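Local coordinates for periplasmic binding protein (Xylanimonas cellulosilytica, PDB 4MX8), which probably binds an iron-siderophore complex or a similar solute outside the membrane and hands it to an ABC transporter for uptake, at residues Thr16-Trp21 with Thr39-Val44; Pro46-Val51 with Glu66-Pro71; Asp58-Leu63 with Thr146-Val151; Ala96-Ile101 with Trp119-Glu124. All coordinates share one frame; numbering follows the deposited sequence.

Contact 1 (Thr16-Trp21 with Thr39-Val44); sequences TASYTW and TVEVPV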
loop_
_atom_site.group_PDB
_atom_site.type_symbol
_atom_site.label_atom_id
_atom_site.label_comp_id
_atom_site.label_asym_id
_atom_site.label_seq_id
_atom_site.Cartn_x
_atom_site.Cartn_y
_atom_site.Cartn_z
ATOM N N THR A 16 -2.467 -25.801 -13.325
ATOM C CA THR A 16 -2.085 -25.043 -12.146
ATOM C C THR A 16 -0.841 -24.207 -12.443
ATOM O O THR A 16 -0.160 -24.425 -13.440
ATOM C CB THR A 16 -1.845 -25.937 -10.897
ATOM O OG1 THR A 16 -0.688 -26.770 -11.085
ATOM C CG2 THR A 16 -3.053 -26.796 -10.622
ATOM N N ALA A 17 -0.572 -23.239 -11.577
ATOM C CA ALA A 17 0.598 -22.386 -11.674
ATOM C C ALA A 17 1.314 -22.465 -10.337
ATOM O O ALA A 17 0.681 -22.360 -9.283
ATOM C CB ALA A 17 0.193 -20.958 -11.962
ATOM N N SER A 18 2.627 -22.657 -10.379
ATOM C CA SER A 18 3.413 -22.836 -9.171
ATOM C C SER A 18 3.868 -21.491 -8.629
ATOM O O SER A 18 4.444 -20.684 -9.361
ATOM C CB SER A 18 4.625 -23.679 -9.493
ATOM O OG SER A 18 4.811 -24.645 -8.489
ATOM N N TYR A 19 3.593 -21.233 -7.352
ATOM C CA TYR A 19 4.020 -19.970 -6.735
ATOM C C TYR A 19 4.961 -20.219 -5.554
ATOM O O TYR A 19 4.582 -20.882 -4.573
ATOM C CB TYR A 19 2.834 -19.113 -6.292
ATOM C CG TYR A 19 3.271 -17.729 -5.861
ATOM C CD1 TYR A 19 3.698 -16.794 -6.798
ATOM C CD2 TYR A 19 3.264 -17.353 -4.533
ATOM C CE1 TYR A 19 4.109 -15.528 -6.420
ATOM C CE2 TYR A 19 3.673 -16.087 -4.145
ATOM C CZ TYR A 19 4.098 -15.174 -5.093
ATOM O OH TYR A 19 4.509 -13.902 -4.729
ATOM N N THR A 20 6.188 -19.697 -5.668
ATOM C CA THR A 20 7.215 -19.930 -4.661
ATOM C C THR A 20 7.801 -18.625 -4.170
ATOM O O THR A 20 8.278 -17.809 -4.956
ATOM C CB THR A 20 8.343 -20.808 -5.177
ATOM O OG1 THR A 20 7.824 -22.112 -5.473
ATOM C CG2 THR A 20 9.416 -20.945 -4.120
ATOM N N TRP A 21 7.766 -18.437 -2.855
ATOM C CA TRP A 21 8.235 -17.197 -2.263
ATOM C C TRP A 21 8.882 -17.435 -0.901
ATOM O O TRP A 21 8.732 -18.514 -0.311
ATOM C CB TRP A 21 7.081 -16.196 -2.175
ATOM C CG TRP A 21 6.123 -16.393 -1.036
ATOM C CD1 TRP A 21 6.035 -15.628 0.097
ATOM C CD2 TRP A 21 5.097 -17.389 -0.923
ATOM N NE1 TRP A 21 5.017 -16.086 0.901
ATOM C CE2 TRP A 21 4.430 -17.168 0.299
ATOM C CE3 TRP A 21 4.683 -18.451 -1.731
ATOM C CZ2 TRP A 21 3.379 -17.972 0.731
ATOM C CZ3 TRP A 21 3.635 -19.248 -1.306
ATOM C CH2 TRP A 21 2.991 -19.002 -0.085
ATOM N N THR A 39 6.130 -23.274 -1.368
ATOM C CA THR A 39 5.504 -23.371 -2.681
ATOM C C THR A 39 4.031 -23.741 -2.567
ATOM O O THR A 39 3.647 -24.557 -1.734
ATOM C CB THR A 39 6.194 -24.405 -3.559
ATOM O OG1 THR A 39 7.581 -24.066 -3.694
ATOM C CG2 THR A 39 5.557 -24.425 -4.916
ATOM N N VAL A 40 3.202 -23.113 -3.392
ATOM C CA VAL A 40 1.782 -23.426 -3.427
ATOM C C VAL A 40 1.350 -23.594 -4.882
ATOM O O VAL A 40 1.761 -22.813 -5.746
ATOM C CB VAL A 40 0.958 -22.331 -2.727
ATOM C CG1 VAL A 40 -0.518 -22.569 -2.922
ATOM C CG2 VAL A 40 1.277 -22.321 -1.246
ATOM N N GLU A 41 0.561 -24.632 -5.161
ATOM C CA GLU A 41 0.027 -24.819 -6.506
ATOM C C GLU A 41 -1.332 -24.128 -6.630
ATOM O O GLU A 41 -2.331 -24.597 -6.078
ATOM C CB GLU A 41 -0.092 -26.300 -6.855
ATOM C CG GLU A 41 1.186 -27.119 -6.633
ATOM C CD GLU A 41 2.306 -26.787 -7.616
ATOM O OE1 GLU A 41 2.001 -26.302 -8.735
ATOM O OE2 GLU A 41 3.491 -27.022 -7.265
ATOM N N VAL A 42 -1.341 -23.009 -7.354
ATOM C CA VAL A 42 -2.524 -22.184 -7.567
ATOM C C VAL A 42 -3.251 -22.637 -8.816
ATOM O O VAL A 42 -2.634 -22.801 -9.862
ATOM C CB VAL A 42 -2.106 -20.747 -7.870
ATOM C CG1 VAL A 42 -3.318 -19.844 -7.925
ATOM C CG2 VAL A 42 -1.146 -20.264 -6.843
ATOM N N PRO A 43 -4.572 -22.812 -8.730
ATOM C CA PRO A 43 -5.322 -23.163 -9.941
ATOM C C PRO A 43 -5.410 -21.983 -10.920
ATOM O O PRO A 43 -5.632 -20.848 -10.492
ATOM C CB PRO A 43 -6.708 -23.508 -9.394
ATOM C CG PRO A 43 -6.828 -22.704 -8.152
ATOM C CD PRO A 43 -5.444 -22.709 -7.548
ATOM N N VAL A 44 -5.231 -22.250 -12.213
ATOM C CA VAL A 44 -5.420 -21.229 -13.250
ATOM C C VAL A 44 -6.902 -21.038 -13.588
ATOM O O VAL A 44 -7.660 -22.005 -13.606
ATOM C CB VAL A 44 -4.674 -21.598 -14.527
ATOM C CG1 VAL A 44 -4.890 -20.543 -15.573
ATOM C CG2 VAL A 44 -3.199 -21.770 -14.240
HETATM O O HOH W 1 2.565 -26.468 -11.623
#
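Thr39 faces Thr20 in a non-hydrogen-bonded antiparallel pair, and their side chains bond instead: the two OG1 atoms lie 2.7 Å apart in a hydroxyl-hydroxyl bond. Val40 then exchanges two backbone bonds with Tyr19, one from Val40 N to Tyr19 O at 2.9 Å. Its CG2 methyl sits at the edge of the Trp21 ring, near the ring plane, 3.9 Å from Trp21 CZ3; Trp21 NE1 is tied to Asp130. The side chain of Glu41 bends (chi2 -70°) and brings the carboxylate back to Ser18, whose OG donates to Glu41 OE2 at 3.0 Å from above the carboxylate plane. Glu41 OE1 takes a bond from a water that reaches Thr16 OG1 weakly. Val42 repeats the two-bond pattern with Ala17, while Val42 CG2 touches Tyr19 CB at 4.2 Å. Past Pro43, Val44 reaches back with CG2, 4.2 Å from Ala17 CB. Ala17, Tyr19, Val40 and Val42 share the inward face, where Phe147 of helix 137-152 and Ile129 cover part of it; Ser18, Thr20, Thr39 and Glu41 share the polar one. Such alternation is that of an amphipathic two-stranded antiparallel beta hairpin lying on an alpha/beta domain.

Contact 2 (Pro46-Val51 with Glu66-Pro71); sequences PQRIVV and EIAGAP
Val51 and Ile67 meet at about a right angle: Val51 CG2 approaches Ile67 CD1 at 4.1 Å, with Ile67 CG2 only slightly farther off. Ile67 has CG1 beside its own backbone N (chi1 -44°), and this leaves CG2 turned to the other strand, where it lies 3.8 Å from Ile49 O. Both side chains also pack on Leu57 and Ile60 of helix 54-62, the helix that connects the two segments. Ala68 behaves differently. Its CB points toward the neighbouring segment and sits 3.3 Å from Ile49 O. Arg48 passes that methyl with CG and again with NH1 at its far end, Arg48 NH1 lying 4.0 Å from Ala68 CB. Val50 lays CG1 alongside the carbonyl of Gly69, 3.5 Å from Gly69 O.

Under these side chains runs a short bridge between Val50 and Gly69. Ile49 O receives Ala68 N at 2.8 Å, nearly head-on, and Gly69 N more weakly; two residues further on, Val51 N donates to Gly69 O at 2.9 Å. A water links the segments beyond the bridge, accepting from Ile49 N and donating to Glu66 O. Helix 54-62 leads from strand 49-51 to strand 67-70, which pairs with it by one bridge only; the chain turns a corner at Ala68, consistent with the pairing being so short. On its other side Val50 bonds to Leu108 and Val110 of the parallel sheet. The chemistry therefore divides: backbone amides and carbonyls, with one water, set the alignment, while Val51 and Ile67 pack on the helix.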
loop_
_atom_site.group_PDB
_atom_site.type_symbol
_atom_site.label_atom_id
_atom_site.label_comp_id
_atom_site.label_asym_id
_atom_site.label_seq_id
_atom_site.Cartn_x
_atom_site.Cartn_y
_atom_site.Cartn_z
ATOM N N PRO A 46 -9.218 -19.426 -11.648
ATOM C CA PRO A 46 -10.001 -19.879 -10.494
ATOM C C PRO A 46 -11.386 -19.233 -10.459
ATOM O O PRO A 46 -11.571 -18.097 -10.915
ATOM C CB PRO A 46 -9.154 -19.427 -9.303
ATOM C CG PRO A 46 -8.466 -18.179 -9.801
ATOM C CD PRO A 46 -8.146 -18.494 -11.246
ATOM N N GLN A 47 -12.346 -19.958 -9.894
ATOM C CA GLN A 47 -13.756 -19.604 -10.007
ATOM C C GLN A 47 -14.367 -18.974 -8.725
ATOM O O GLN A 47 -15.455 -18.379 -8.770
ATOM C CB GLN A 47 -14.514 -20.856 -10.456
ATOM C CG GLN A 47 -15.468 -20.677 -11.652
ATOM C CD GLN A 47 -14.827 -20.019 -12.874
ATOM O OE1 GLN A 47 -13.610 -20.078 -13.059
ATOM N NE2 GLN A 47 -15.655 -19.384 -13.715
ATOM N N ARG A 48 -13.666 -19.115 -7.596
ATOM C CA ARG A 48 -14.090 -18.545 -6.315
ATOM C C ARG A 48 -12.893 -18.049 -5.531
ATOM O O ARG A 48 -12.340 -18.794 -4.718
ATOM C CB ARG A 48 -14.796 -19.585 -5.447
ATOM C CG ARG A 48 -16.288 -19.377 -5.293
ATOM C CD ARG A 48 -16.768 -19.778 -3.905
ATOM N NE ARG A 48 -18.220 -19.921 -3.883
ATOM C CZ ARG A 48 -19.074 -18.979 -3.496
ATOM N NH1 ARG A 48 -18.640 -17.805 -3.064
ATOM N NH2 ARG A 48 -20.379 -19.220 -3.536
ATOM N N ILE A 49 -12.494 -16.798 -5.755
ATOM C CA ILE A 49 -11.309 -16.254 -5.100
ATOM C C ILE A 49 -11.694 -15.495 -3.837
ATOM O O ILE A 49 -12.605 -14.668 -3.850
ATOM C CB ILE A 49 -10.540 -15.290 -6.025
ATOM C CG1 ILE A 49 -10.422 -15.860 -7.434
ATOM C CG2 ILE A 49 -9.174 -14.985 -5.447
ATOM C CD1 ILE A 49 -9.772 -14.923 -8.398
ATOM N N VAL A 50 -10.997 -15.777 -2.744
ATOM C CA VAL A 50 -11.176 -15.023 -1.508
ATOM C C VAL A 50 -9.904 -14.221 -1.264
ATOM O O VAL A 50 -8.811 -14.780 -1.275
ATOM C CB VAL A 50 -11.461 -15.954 -0.332
ATOM C CG1 VAL A 50 -11.561 -15.173 0.944
ATOM C CG2 VAL A 50 -12.752 -16.691 -0.582
ATOM N N VAL A 51 -10.041 -12.911 -1.067
ATOM C CA VAL A 51 -8.878 -12.033 -0.951
ATOM C C VAL A 51 -8.920 -11.206 0.341
ATOM O O VAL A 51 -9.907 -10.518 0.599
ATOM C CB VAL A 51 -8.806 -11.069 -2.159
ATOM C CG1 VAL A 51 -7.699 -10.033 -1.973
ATOM C CG2 VAL A 51 -8.602 -11.836 -3.440
ATOM N N GLU A 66 -12.940 -11.175 -10.359
ATOM C CA GLU A 66 -14.045 -10.874 -9.477
ATOM C C GLU A 66 -13.719 -11.529 -8.161
ATOM O O GLU A 66 -13.179 -12.628 -8.127
ATOM C CB GLU A 66 -15.336 -11.451 -10.028
ATOM C CG GLU A 66 -16.595 -10.941 -9.372
ATOM C CD GLU A 66 -17.830 -11.627 -9.927
ATOM O OE1 GLU A 66 -17.738 -12.840 -10.222
ATOM O OE2 GLU A 66 -18.883 -10.962 -10.080
ATOM N N ILE A 67 -14.046 -10.854 -7.073
ATOM C CA ILE A 67 -13.737 -11.380 -5.763
ATOM C C ILE A 67 -14.993 -12.004 -5.167
ATOM O O ILE A 67 -16.065 -11.410 -5.204
ATOM C CB ILE A 67 -13.221 -10.284 -4.857
ATOM C CG1 ILE A 67 -12.207 -9.401 -5.618
ATOM C CG2 ILE A 67 -12.675 -10.885 -3.584
ATOM C CD1 ILE A 67 -11.078 -10.137 -6.246
ATOM N N ALA A 68 -14.857 -13.215 -4.641
ATOM C CA ALA A 68 -15.998 -13.968 -4.167
ATOM C C ALA A 68 -16.188 -13.735 -2.683
ATOM O O ALA A 68 -17.299 -13.802 -2.168
ATOM C CB ALA A 68 -15.786 -15.431 -4.440
ATOM N N GLY A 69 -15.085 -13.476 -1.993
ATOM C CA GLY A 69 -15.113 -13.283 -0.560
ATOM C C GLY A 69 -13.988 -12.349 -0.147
ATOM O O GLY A 69 -12.898 -12.380 -0.730
ATOM N N ALA A 70 -14.251 -11.537 0.878
ATOM C CA ALA A 70 -13.349 -10.469 1.279
ATOM C C ALA A 70 -13.799 -9.916 2.616
ATOM O O ALA A 70 -14.977 -10.036 2.989
ATOM C CB ALA A 70 -13.360 -9.357 0.232
ATOM N N PRO A 71 -12.869 -9.297 3.348
ATOM C CA PRO A 71 -13.272 -8.544 4.539
ATOM C C PRO A 71 -14.080 -7.322 4.106
ATOM O O PRO A 71 -13.497 -6.248 3.931
ATOM C CB PRO A 71 -11.937 -8.110 5.139
ATOM C CG PRO A 71 -10.966 -8.165 3.989
ATOM C CD PRO A 71 -11.411 -9.302 3.155
HETATM O O HOH W 2 -13.849 -15.412 -7.585
#

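Contact 3 (Asp58-Leu63 with Thr146-Val151); sequences DTIGAL and TFLGKV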
loop_
_atom_site.group_PDB
_atom_site.type_symbol
_atom_site.label_atom_id
_atom_site.label_comp_id
_atom_site.label_asym_id
_atom_site.label_seq_id
_atom_site.Cartn_x
_atom_site.Cartn_y
_atom_site.Cartn_z
ATOM N N ASP A 58 -7.367 -5.243 -5.541
ATOM C CA ASP A 58 -7.190 -4.211 -6.550
ATOM C C ASP A 58 -6.752 -4.810 -7.890
ATOM O O ASP A 58 -7.457 -4.696 -8.896
ATOM C CB ASP A 58 -6.144 -3.212 -6.054
ATOM C CG ASP A 58 -5.986 -1.999 -6.964
ATOM O OD1 ASP A 58 -6.403 -2.046 -8.150
ATOM O OD2 ASP A 58 -5.418 -0.989 -6.485
ATOM N N THR A 59 -5.589 -5.452 -7.901
ATOM C CA THR A 59 -5.040 -5.961 -9.152
ATOM C C THR A 59 -5.940 -7.014 -9.799
ATOM O O THR A 59 -6.160 -6.986 -11.024
ATOM C CB THR A 59 -3.596 -6.472 -8.995
ATOM O OG1 THR A 59 -2.747 -5.373 -8.631
ATOM C CG2 THR A 59 -3.093 -7.044 -10.301
ATOM N N ILE A 60 -6.477 -7.928 -8.991
ATOM C CA ILE A 60 -7.392 -8.936 -9.541
ATOM C C ILE A 60 -8.556 -8.274 -10.291
ATOM O O ILE A 60 -8.900 -8.687 -11.392
ATOM C CB ILE A 60 -7.879 -9.942 -8.493
ATOM C CG1 ILE A 60 -6.710 -10.819 -8.055
ATOM C CG2 ILE A 60 -8.906 -10.839 -9.083
ATOM C CD1 ILE A 60 -6.991 -11.619 -6.815
ATOM N N GLY A 61 -9.120 -7.217 -9.724
ATOM C CA GLY A 61 -10.178 -6.497 -10.399
ATOM C C GLY A 61 -9.706 -5.875 -11.704
ATOM O O GLY A 61 -10.380 -5.974 -12.731
ATOM N N ALA A 62 -8.532 -5.248 -11.653
ATOM C CA ALA A 62 -7.992 -4.510 -12.788
ATOM C C ALA A 62 -7.640 -5.411 -13.974
ATOM O O ALA A 62 -7.508 -4.935 -15.100
ATOM C CB ALA A 62 -6.780 -3.717 -12.352
ATOM N N LEU A 63 -7.474 -6.705 -13.718
ATOM C CA LEU A 63 -7.153 -7.652 -14.774
ATOM C C LEU A 63 -8.423 -8.385 -15.203
ATOM O O LEU A 63 -8.400 -9.268 -16.064
ATOM C CB LEU A 63 -6.080 -8.639 -14.304
ATOM C CG LEU A 63 -4.718 -8.091 -13.872
ATOM C CD1 LEU A 63 -3.869 -9.227 -13.372
ATOM C CD2 LEU A 63 -4.012 -7.368 -15.010
ATOM N N THR A 146 2.146 -9.520 -12.805
ATOM C CA THR A 146 2.418 -10.559 -13.780
ATOM C C THR A 146 1.866 -11.900 -13.314
ATOM O O THR A 146 1.197 -12.591 -14.076
ATOM C CB THR A 146 3.899 -10.706 -14.036
ATOM O OG1 THR A 146 4.420 -9.463 -14.518
ATOM C CG2 THR A 146 4.119 -11.751 -15.052
ATOM N N PHE A 147 2.134 -12.259 -12.061
ATOM C CA PHE A 147 1.673 -13.544 -11.564
ATOM C C PHE A 147 0.171 -13.682 -11.618
ATOM O O PHE A 147 -0.349 -14.660 -12.168
ATOM C CB PHE A 147 2.114 -13.846 -10.139
ATOM C CG PHE A 147 1.716 -15.227 -9.713
ATOM C CD1 PHE A 147 2.192 -16.336 -10.406
ATOM C CD2 PHE A 147 0.809 -15.423 -8.695
ATOM C CE1 PHE A 147 1.805 -17.616 -10.053
ATOM C CE2 PHE A 147 0.412 -16.711 -8.335
ATOM C CZ PHE A 147 0.914 -17.805 -9.016
ATOM N N LEU A 148 -0.523 -12.715 -11.022
ATOM C CA LEU A 148 -1.972 -12.693 -11.092
ATOM C C LEU A 148 -2.446 -12.763 -12.557
ATOM O O LEU A 148 -3.394 -13.480 -12.879
ATOM C CB LEU A 148 -2.516 -11.479 -10.368
ATOM C CG LEU A 148 -2.350 -11.557 -8.843
ATOM C CD1 LEU A 148 -2.731 -10.232 -8.236
ATOM C CD2 LEU A 148 -3.187 -12.667 -8.209
ATOM N N GLY A 149 -1.754 -12.067 -13.449
ATOM C CA GLY A 149 -2.002 -12.228 -14.866
ATOM C C GLY A 149 -2.032 -13.681 -15.344
ATOM O O GLY A 149 -2.937 -14.097 -16.059
ATOM N N LYS A 150 -1.037 -14.459 -14.947
ATOM C CA LYS A 150 -0.994 -15.880 -15.269
ATOM C C LYS A 150 -2.161 -16.655 -14.630
ATOM O O LYS A 150 -2.791 -17.482 -15.289
ATOM C CB LYS A 150 0.346 -16.450 -14.816
ATOM C CG LYS A 150 0.550 -17.902 -15.054
ATOM C CD LYS A 150 2.024 -18.150 -15.260
ATOM C CE LYS A 150 2.591 -19.005 -14.159
ATOM N NZ LYS A 150 3.954 -19.488 -14.529
ATOM N N VAL A 151 -2.444 -16.379 -13.357
ATOM C CA VAL A 151 -3.557 -17.023 -12.670
ATOM C C VAL A 151 -4.888 -16.759 -13.372
ATOM O O VAL A 151 -5.683 -17.675 -13.564
ATOM C CB VAL A 151 -3.663 -16.566 -11.201
ATOM C CG1 VAL A 151 -4.921 -17.118 -10.556
ATOM C CG2 VAL A 151 -2.444 -17.011 -10.433
#
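Leu148 of helix 137-152 drives its branched end against Thr59 and Ile60 of helix 54-62, with Leu63 just past that helix's end meeting its base, a helix-helix contact inside the N-terminal lobe of the alpha/beta fold expected for periplasmic binding proteins. Starting at the root, Leu148 CB meets Leu63 CD1 at 4.0 Å. The next atom, CG, is set beside the backbone N of its own residue (chi1 -70°), and from there the two methyls fork. Leu148 CD1 runs up to the threonine, 3.8 Å from Thr59 CG2, with Thr59 CB almost as near, and it also reaches Ile60 CG1. Leu148 CD2 goes to the isoleucine, 4.0 Å from Ile60 CG1, and the two side chains stand at about a right angle. CB and the two methyls together thus meet Thr59, Ile60 and Leu63.

With an alanine here the CB touch on Leu63 would remain, but a gap would probably open beside Thr59 CG2 and Ile60 CG1, leaving both less firmly held.

Thr59 shows the hydrophobic half of its side chain to this contact, while its OG1 makes a weak bond to Val299 N. One residue earlier, Asp58 is fastened through its carboxylate to Glu300 N and Thr301 OG1, so the helix that receives Leu148 is also tied to helix 299-309. Leu63 packs further on Leu152 and on Ala158 of helix 155-179. Beside Leu148, Gly149 has no side chain, and a methyl of Leu63 comes up to its backbone: Leu63 CD1 lies 3.5 Å from Gly149 N.

Contact 4 (Ala96-Ile101 with Trp119-Glu124); sequences ADLIAI and WADLNE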
loop_
_atom_site.group_PDB
_atom_site.type_symbol
_atom_site.label_atom_id
_atom_site.label_comp_id
_atom_site.label_asym_id
_atom_site.label_seq_id
_atom_site.Cartn_x
_atom_site.Cartn_y
_atom_site.Cartn_z
ATOM N N ALA A 96 -9.448 -14.204 9.970
ATOM C CA ALA A 96 -10.307 -14.957 9.060
ATOM C C ALA A 96 -11.442 -15.697 9.772
ATOM O O ALA A 96 -11.236 -16.293 10.829
ATOM C CB ALA A 96 -9.463 -15.939 8.258
ATOM N N ASP A 97 -12.635 -15.651 9.183
ATOM C CA ASP A 97 -13.759 -16.493 9.590
ATOM C C ASP A 97 -13.595 -17.870 8.918
ATOM O O ASP A 97 -14.223 -18.155 7.897
ATOM C CB ASP A 97 -15.087 -15.828 9.182
ATOM C CG ASP A 97 -16.317 -16.568 9.712
ATOM O OD1 ASP A 97 -16.208 -17.761 10.079
ATOM O OD2 ASP A 97 -17.416 -15.959 9.736
ATOM N N LEU A 98 -12.747 -18.715 9.495
ATOM C CA LEU A 98 -12.412 -20.001 8.888
ATOM C C LEU A 98 -13.603 -20.952 8.713
ATOM O O LEU A 98 -13.572 -21.810 7.832
ATOM C CB LEU A 98 -11.284 -20.698 9.656
ATOM C CG LEU A 98 -9.956 -19.946 9.677
ATOM C CD1 LEU A 98 -8.977 -20.658 10.555
ATOM C CD2 LEU A 98 -9.358 -19.781 8.283
ATOM N N ILE A 99 -14.642 -20.823 9.539
ATOM C CA ILE A 99 -15.806 -21.700 9.350
ATOM C C ILE A 99 -16.629 -21.233 8.147
ATOM O O ILE A 99 -17.100 -22.046 7.349
ATOM C CB ILE A 99 -16.702 -21.914 10.628
ATOM C CG1 ILE A 99 -17.165 -20.592 11.228
ATOM C CG2 ILE A 99 -15.967 -22.691 11.686
ATOM C CD1 ILE A 99 -17.914 -20.764 12.538
ATOM N N ALA A 100 -16.782 -19.921 8.017
ATOM C CA ALA A 100 -17.489 -19.359 6.880
ATOM C C ALA A 100 -16.767 -19.738 5.605
ATOM O O ALA A 100 -17.368 -20.298 4.681
ATOM C CB ALA A 100 -17.561 -17.861 6.996
ATOM N N ILE A 101 -15.474 -19.421 5.567
ATOM C CA ILE A 101 -14.662 -19.678 4.388
ATOM C C ILE A 101 -14.699 -21.148 3.980
ATOM O O ILE A 101 -14.951 -21.457 2.815
ATOM C CB ILE A 101 -13.219 -19.197 4.575
ATOM C CG1 ILE A 101 -13.213 -17.685 4.799
ATOM C CG2 ILE A 101 -12.385 -19.547 3.360
ATOM C CD1 ILE A 101 -11.842 -17.121 5.079
ATOM N N TRP A 119 -1.818 -17.166 6.736
ATOM C CA TRP A 119 -1.533 -18.041 5.614
ATOM C C TRP A 119 -1.767 -19.523 5.902
ATOM O O TRP A 119 -2.517 -20.189 5.180
ATOM C CB TRP A 119 -0.120 -17.843 5.078
ATOM C CG TRP A 119 0.169 -18.829 3.985
ATOM C CD1 TRP A 119 -0.160 -18.715 2.657
ATOM C CD2 TRP A 119 0.816 -20.092 4.127
ATOM N NE1 TRP A 119 0.254 -19.826 1.970
ATOM C CE2 TRP A 119 0.855 -20.688 2.850
ATOM C CE3 TRP A 119 1.374 -20.775 5.210
ATOM C CZ2 TRP A 119 1.427 -21.931 2.633
ATOM C CZ3 TRP A 119 1.934 -21.998 4.991
ATOM C CH2 TRP A 119 1.959 -22.569 3.714
ATOM N N ALA A 120 -1.138 -20.038 6.951
ATOM C CA ALA A 120 -1.201 -21.475 7.225
ATOM C C ALA A 120 -2.634 -22.006 7.477
ATOM O O ALA A 120 -2.995 -23.081 6.995
ATOM C CB ALA A 120 -0.264 -21.831 8.344
ATOM N N ASP A 121 -3.446 -21.248 8.213
ATOM C CA ASP A 121 -4.819 -21.649 8.492
ATOM C C ASP A 121 -5.645 -21.680 7.216
ATOM O O ASP A 121 -6.415 -22.616 6.984
ATOM C CB ASP A 121 -5.481 -20.685 9.478
ATOM C CG ASP A 121 -5.038 -20.910 10.910
ATOM O OD1 ASP A 121 -4.294 -21.891 11.142
ATOM O OD2 ASP A 121 -5.454 -20.107 11.796
ATOM N N LEU A 122 -5.491 -20.642 6.398
ATOM C CA LEU A 122 -6.229 -20.549 5.149
ATOM C C LEU A 122 -5.831 -21.660 4.182
ATOM O O LEU A 122 -6.692 -22.311 3.586
ATOM C CB LEU A 122 -6.062 -19.175 4.529
ATOM C CG LEU A 122 -6.841 -18.142 5.346
ATOM C CD1 LEU A 122 -6.392 -16.719 5.039
ATOM C CD2 LEU A 122 -8.319 -18.289 5.068
ATOM N N ASN A 123 -4.534 -21.905 4.060
ATOM C CA ASN A 123 -4.033 -22.942 3.157
ATOM C C ASN A 123 -4.570 -24.367 3.452
ATOM O O ASN A 123 -4.556 -25.232 2.578
ATOM C CB ASN A 123 -2.501 -22.908 3.143
ATOM C CG ASN A 123 -1.891 -23.686 1.979
ATOM O OD1 ASN A 123 -2.330 -23.567 0.830
ATOM N ND2 ASN A 123 -0.858 -24.482 2.281
ATOM N N GLU A 124 -5.062 -24.599 4.671
ATOM C CA GLU A 124 -5.716 -25.876 5.011
ATOM C C GLU A 124 -7.086 -26.019 4.353
ATOM O O GLU A 124 -7.618 -27.130 4.275
ATOM C CB GLU A 124 -5.878 -26.047 6.530
ATOM C CG GLU A 124 -4.635 -26.541 7.263
ATOM C CD GLU A 124 -4.263 -27.976 6.900
ATOM O OE1 GLU A 124 -5.073 -28.896 7.173
ATOM O OE2 GLU A 124 -3.157 -28.180 6.340
#
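Two short helices approach through Leu98 and Leu122, whose CA atoms are 7.2 Å apart, the first helix starting just after an inverse gamma turn centred on Asp97. That aspartate is its N-cap: Asp97 OD1 accepts from Ala100 N at 3.0 Å, from well above the carboxylate plane. All the touching across the contact is by side chains. Leu122 CD2 is the shared point, 3.7 Å from Leu98 CD2, 3.7 Å from Ile101 CD1 and 4.1 Å from Ala96 CB, so three residues gather round one methyl. Ile101 comes to it at about a right angle. The other branch of Leu98 goes elsewhere: CD1 lies over the stem of Asp121, 3.7 Å from Asp121 CB, with its carboxylate just beyond. Replacing Leu98 with a serine would probably uncover one side of Leu122 CD2 and strip the stem of Asp121 of its apolar neighbour. Phe52 also touches Ala96, Ile101 and Leu122. Both helices flank the parallel sheet, since Ile101 and Leu122 rest on Ile109 of strand 108-111, while Trp119, at the start of the second helix, turns to Thr38 and Val40 of the hairpin.

Contacts 2 and 3 are buried and contacts 1 and 4 lie partly open to solvent. Contacts 1 and 2 work mainly through backbone bonds, contacts 3 and 4 mainly through aliphatic side chains. Helix 54-62 ties contacts 2 and 3 together, because Ile60 touches Ile67 and Val51 besides receiving Leu148. Contact 1 leans on both helical contacts: Tyr19 meets Phe147 in the 146-151 segment of contact 3, and Trp21 and Val40 meet Trp119 at contact 4. Contacts 3 and 4 stay apart, their nearest atoms about 11 Å from each other. Exposure shows in the chemistry too, with hydroxyls, a carboxylate and a water on the outer face of contact 1 but no polar bond crossing contact 3.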